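Esterase family protein (Staphylococcus aureus, PDB 7L0A) probably hydrolyses S-formylglutathione to formate and glutathione, as a serine esterase of the esterase D family with the alpha/beta-hydrolase fold. Local coordinates at residues 104-107 / 108-112; 134-137 / 138-142. All coordinates share one frame; numbering follows the deposited sequence.

Contact 1 of 2, residues 104-107 / 108-112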
# COMPACT_ATOMS: atom_id res chain seq x y z
N LEU B 104 -17.27 0.08 -1.17
CA LEU B 104 -17.33 -0.71 0.06
C LEU B 104 -16.26 -1.80 0.07
O LEU B 104 -15.73 -2.14 1.13
CB LEU B 104 -18.73 -1.29 0.25
CG LEU B 104 -19.76 -0.21 0.57
CD1 LEU B 104 -21.14 -0.83 0.62
CD2 LEU B 104 -19.49 0.51 1.87
N GLU B 105 -15.92 -2.33 -1.11
CA GLU B 105 -14.79 -3.25 -1.21
C GLU B 105 -13.49 -2.56 -0.82
O GLU B 105 -12.68 -3.12 -0.07
CB GLU B 105 -14.70 -3.81 -2.63
CG GLU B 105 -13.35 -4.51 -2.90
CD GLU B 105 -13.16 -4.86 -4.35
OE1 GLU B 105 -12.33 -4.22 -4.99
OE2 GLU B 105 -13.93 -5.72 -4.88
N VAL B 106 -13.26 -1.35 -1.35
CA VAL B 106 -12.03 -0.62 -1.00
C VAL B 106 -11.97 -0.43 0.51
O VAL B 106 -10.93 -0.67 1.15
CB VAL B 106 -11.95 0.72 -1.74
CG1 VAL B 106 -10.77 1.51 -1.24
CG2 VAL B 106 -11.83 0.50 -3.24
N TYR B 107 -13.09 0.00 1.10
CA TYR B 107 -13.16 0.18 2.54
C TYR B 107 -12.75 -1.10 3.27
O TYR B 107 -11.88 -1.07 4.16
CB TYR B 107 -14.59 0.60 2.96
CG TYR B 107 -14.72 0.83 4.44
CD1 TYR B 107 -14.84 -0.24 5.34
CD2 TYR B 107 -14.72 2.12 4.97
CE1 TYR B 107 -14.91 -0.01 6.72
CE2 TYR B 107 -14.82 2.35 6.34
CZ TYR B 107 -14.91 1.29 7.20
OH TYR B 107 -14.97 1.51 8.57
N ASP B 108 -13.35 -2.22 2.89
CA ASP B 108 -13.08 -3.48 3.58
C ASP B 108 -11.63 -3.89 3.41
O ASP B 108 -10.97 -4.27 4.38
CB ASP B 108 -14.03 -4.56 3.07
CG ASP B 108 -15.45 -4.41 3.60
OD1 ASP B 108 -15.70 -3.59 4.52
OD2 ASP B 108 -16.33 -5.14 3.09
N TYR B 109 -11.10 -3.81 2.18
CA TYR B 109 -9.75 -4.25 1.88
C TYR B 109 -8.71 -3.45 2.67
O TYR B 109 -7.82 -4.02 3.33
CB TYR B 109 -9.52 -4.13 0.36
CG TYR B 109 -8.18 -4.54 -0.20
CD1 TYR B 109 -7.55 -5.73 0.18
CD2 TYR B 109 -7.57 -3.76 -1.17
CE1 TYR B 109 -6.34 -6.10 -0.36
CE2 TYR B 109 -6.35 -4.12 -1.71
CZ TYR B 109 -5.76 -5.30 -1.30
OH TYR B 109 -4.54 -5.66 -1.87
N VAL B 110 -8.83 -2.12 2.65
CA VAL B 110 -7.78 -1.34 3.31
C VAL B 110 -7.87 -1.47 4.82
O VAL B 110 -6.86 -1.36 5.51
CB VAL B 110 -7.80 0.14 2.87
CG1 VAL B 110 -7.54 0.22 1.36
CG2 VAL B 110 -9.06 0.88 3.28
N HIS B 111 -9.07 -1.68 5.37
CA HIS B 111 -9.19 -1.88 6.81
C HIS B 111 -8.71 -3.27 7.22
O HIS B 111 -8.27 -3.44 8.37
CB HIS B 111 -10.60 -1.65 7.31
CG HIS B 111 -10.99 -0.20 7.37
ND1 HIS B 111 -11.39 0.51 6.26
CD2 HIS B 111 -11.07 0.66 8.41
CE1 HIS B 111 -11.69 1.75 6.62
NE2 HIS B 111 -11.51 1.86 7.93
N GLN B 112 -8.71 -4.25 6.32
CA GLN B 112 -8.10 -5.53 6.64
C GLN B 112 -6.58 -5.47 6.59
O GLN B 112 -5.91 -6.02 7.47
CB GLN B 112 -8.59 -6.64 5.70
CG GLN B 112 -10.06 -7.00 5.83
CD GLN B 112 -10.42 -7.60 7.18
OE1 GLN B 112 -10.06 -8.73 7.47
NE2 GLN B 112 -11.16 -6.85 7.99

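Contact 2 of 2, residues 134-137 / 138-142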
# COMPACT_ATOMS: atom_id res chain seq x y z
N GLY B 134 -21.57 10.37 -4.28
CA GLY B 134 -21.15 9.17 -3.56
C GLY B 134 -21.18 9.37 -2.05
O GLY B 134 -21.68 8.52 -1.31
N THR B 135 -20.62 10.50 -1.59
CA THR B 135 -20.55 10.74 -0.16
C THR B 135 -21.92 10.73 0.48
O THR B 135 -22.12 10.07 1.52
CB THR B 135 -19.85 12.07 0.13
OG1 THR B 135 -18.47 11.94 -0.27
CG2 THR B 135 -19.85 12.40 1.61
N ILE B 136 -22.89 11.46 -0.11
CA ILE B 136 -24.22 11.51 0.48
C ILE B 136 -24.93 10.17 0.35
O ILE B 136 -25.66 9.76 1.26
CB ILE B 136 -25.04 12.66 -0.13
CG1 ILE B 136 -26.27 12.98 0.74
CG2 ILE B 136 -25.50 12.40 -1.54
CD1 ILE B 136 -25.94 13.59 2.08
N LYS B 137 -24.67 9.42 -0.74
CA LYS B 137 -25.29 8.09 -0.83
C LYS B 137 -24.76 7.16 0.28
O LYS B 137 -25.54 6.44 0.90
CB LYS B 137 -25.04 7.48 -2.21
CG LYS B 137 -25.53 6.05 -2.32
CD LYS B 137 -25.80 5.62 -3.74
CE LYS B 137 -26.45 4.22 -3.74
NZ LYS B 137 -27.09 3.85 -5.03
N PHE B 138 -23.45 7.18 0.55
CA PHE B 138 -22.90 6.35 1.62
C PHE B 138 -23.34 6.85 2.98
O PHE B 138 -23.60 6.04 3.88
CB PHE B 138 -21.36 6.27 1.51
CG PHE B 138 -20.89 5.48 0.32
CD1 PHE B 138 -21.18 4.13 0.20
CD2 PHE B 138 -20.18 6.10 -0.68
CE1 PHE B 138 -20.77 3.42 -0.91
CE2 PHE B 138 -19.75 5.40 -1.81
CZ PHE B 138 -20.07 4.07 -1.92
N ALA B 139 -23.46 8.17 3.16
CA ALA B 139 -23.97 8.69 4.43
C ALA B 139 -25.37 8.18 4.74
O ALA B 139 -25.69 7.96 5.92
CB ALA B 139 -23.98 10.22 4.42
N LEU B 140 -26.21 8.00 3.72
CA LEU B 140 -27.60 7.64 3.92
C LEU B 140 -27.87 6.15 3.80
O LEU B 140 -28.99 5.74 4.09
CB LEU B 140 -28.49 8.39 2.92
CG LEU B 140 -28.45 9.93 2.99
CD1 LEU B 140 -29.13 10.62 1.83
CD2 LEU B 140 -29.09 10.43 4.30
N THR B 141 -26.89 5.34 3.39
CA THR B 141 -27.02 3.89 3.32
C THR B 141 -26.04 3.13 4.20
O THR B 141 -26.29 1.96 4.52
CB THR B 141 -26.85 3.40 1.87
OG1 THR B 141 -25.53 3.74 1.41
CG2 THR B 141 -27.92 4.02 0.96
N GLN B 142 -24.92 3.74 4.58
CA GLN B 142 -23.89 3.17 5.43
C GLN B 142 -23.63 4.08 6.64
O GLN B 142 -22.47 4.27 7.05
CB GLN B 142 -22.62 2.94 4.63
CG GLN B 142 -22.80 1.97 3.47
CD GLN B 142 -22.85 0.53 3.92
OE1 GLN B 142 -22.19 0.14 4.90
NE2 GLN B 142 -23.60 -0.29 3.20

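Contact 1 of 2, residues 104-107 / 108-112
The carbonyl oxygen of Tyr107 is gripped twice by one residue, His111, a turn further along helix 99-113. The imidazole ND1 of His111 donates to Tyr107 O at 2.7 Å, and the backbone N of His111 donates to the same oxygen at 3.1 Å. The two donors come from opposite faces of the carbonyl plane, so neither displaces the other. Tyr107 O lies only 12° out of the imidazole plane, which fixes that ring's rotation. NE2, at the far side of the ring, bonds to Asn123 OD1, so both ring nitrogens are engaged.

The same imidazole lies over one face of the Tyr107 ring in an offset stack, with centroids 3.8 Å apart and planes inclined by 23°. Overlap is partial: His111 CE1 sits toward the rim, 3.2 Å from Tyr107 CE2. Tyr107 reaches this place because its CG is anti to the backbone N, while His111 turns CG beside its own N (chi1 -74°), bringing ND1 back to the carbonyl of Tyr107. Lys145 makes a cation-pi contact with the tyrosine.

The carboxylate of Asp108 lies beside the Tyr107 ring, its OD1 3.6 Å from Tyr107 CD1. On the sheet-facing side, Val106 CG1 meets Val110 CG1 at 4.3 Å, and both valines pack on Ile81 of strand 79-83. Tyr109 stacks on Phe38 of the second subunit, placing this helix at the dimer interface as well. The backbone bonds from Asp108 N to Leu104 O, Tyr109 N to Glu105 O, Val110 N to Val106 O and His111 N to Tyr107 O keep the i to i+4 spacing of a regular alpha-helix, here one that packs against the central sheet of an alpha/beta-hydrolase.

Contact 2 of 2, residues 134-137 / 138-142
Helix 130-141 is the connecting helix of a beta-alpha-beta unit between strands 123-128 and 148-152, and it follows the probable nucleophile elbow that carries Ser129, the predicted catalytic serine. Residues 134-142 run through its later turns into the loop that follows. Three backbone bonds keep the i to i+4 pattern, but their straightness falls off along the chain: the N-H...O angle is 166° for Phe138 N to Gly134 O and only 138° for Leu140 N to Ile136 O. The next bond, from Thr141 N to Lys137 O, is weak, as is a shorter-range one from Leu140 N to that same oxygen. The spacing is nevertheless kept by Gln142 N, which bonds to Phe138 O at 2.7 Å.

Side chains follow the faces of the helix. Ile136 and Leu140 lie side by side and point the same way, Ile136 CG1 being 3.9 Å from Leu140 CD1; Leu140 continues onto Leu191 and Leu192 of helix 188-197. Phe138 keeps CG beside its backbone N, which folds the ring back along the preceding turn until its CD2 lies 2.9 Å from Gly134 O, a close approach. Its ring also meets that of Tyr100, from helix 99-113. Thr135 and Ala139 face Ala149 of strand 148-152, and Thr135 OG1 is bonded to Gly131 O within the elbow. Lys137 runs out extended, and its NZ reaches Glu185 O.

The hydroxyl of Thr141 adds a second, shorter bond to Lys137 O beside the weak one from its backbone N. With OG1 placed between backbone N and carbonyl carbon, it turns back and donates to Lys137 O at 2.7 Å, from 36° above the carbonyl plane.

Contacts 1 and 2 sit in different helices, 99-113 and 130-141, with centres 16 Å apart, yet the helices touch: Leu104 CD1 lies 3.6 Å from Gln142 NE2, and Leu104 CG 4.0 Å from Phe138 CE1. Both contacts are largely buried, but contact 2 is nearer the middle of the chain, its centre about 8 Å from the chain centre against about 14 Å, and meets no other chain, whereas contact 1 also borders the second subunit. In each, a side chain four residues on donates to a main-chain carbonyl. Contact 1 does so with an aromatic donor in mid-helix; contact 2 uses a hydroxyl where the backbone bonds weaken, amid aliphatic and aromatic packing.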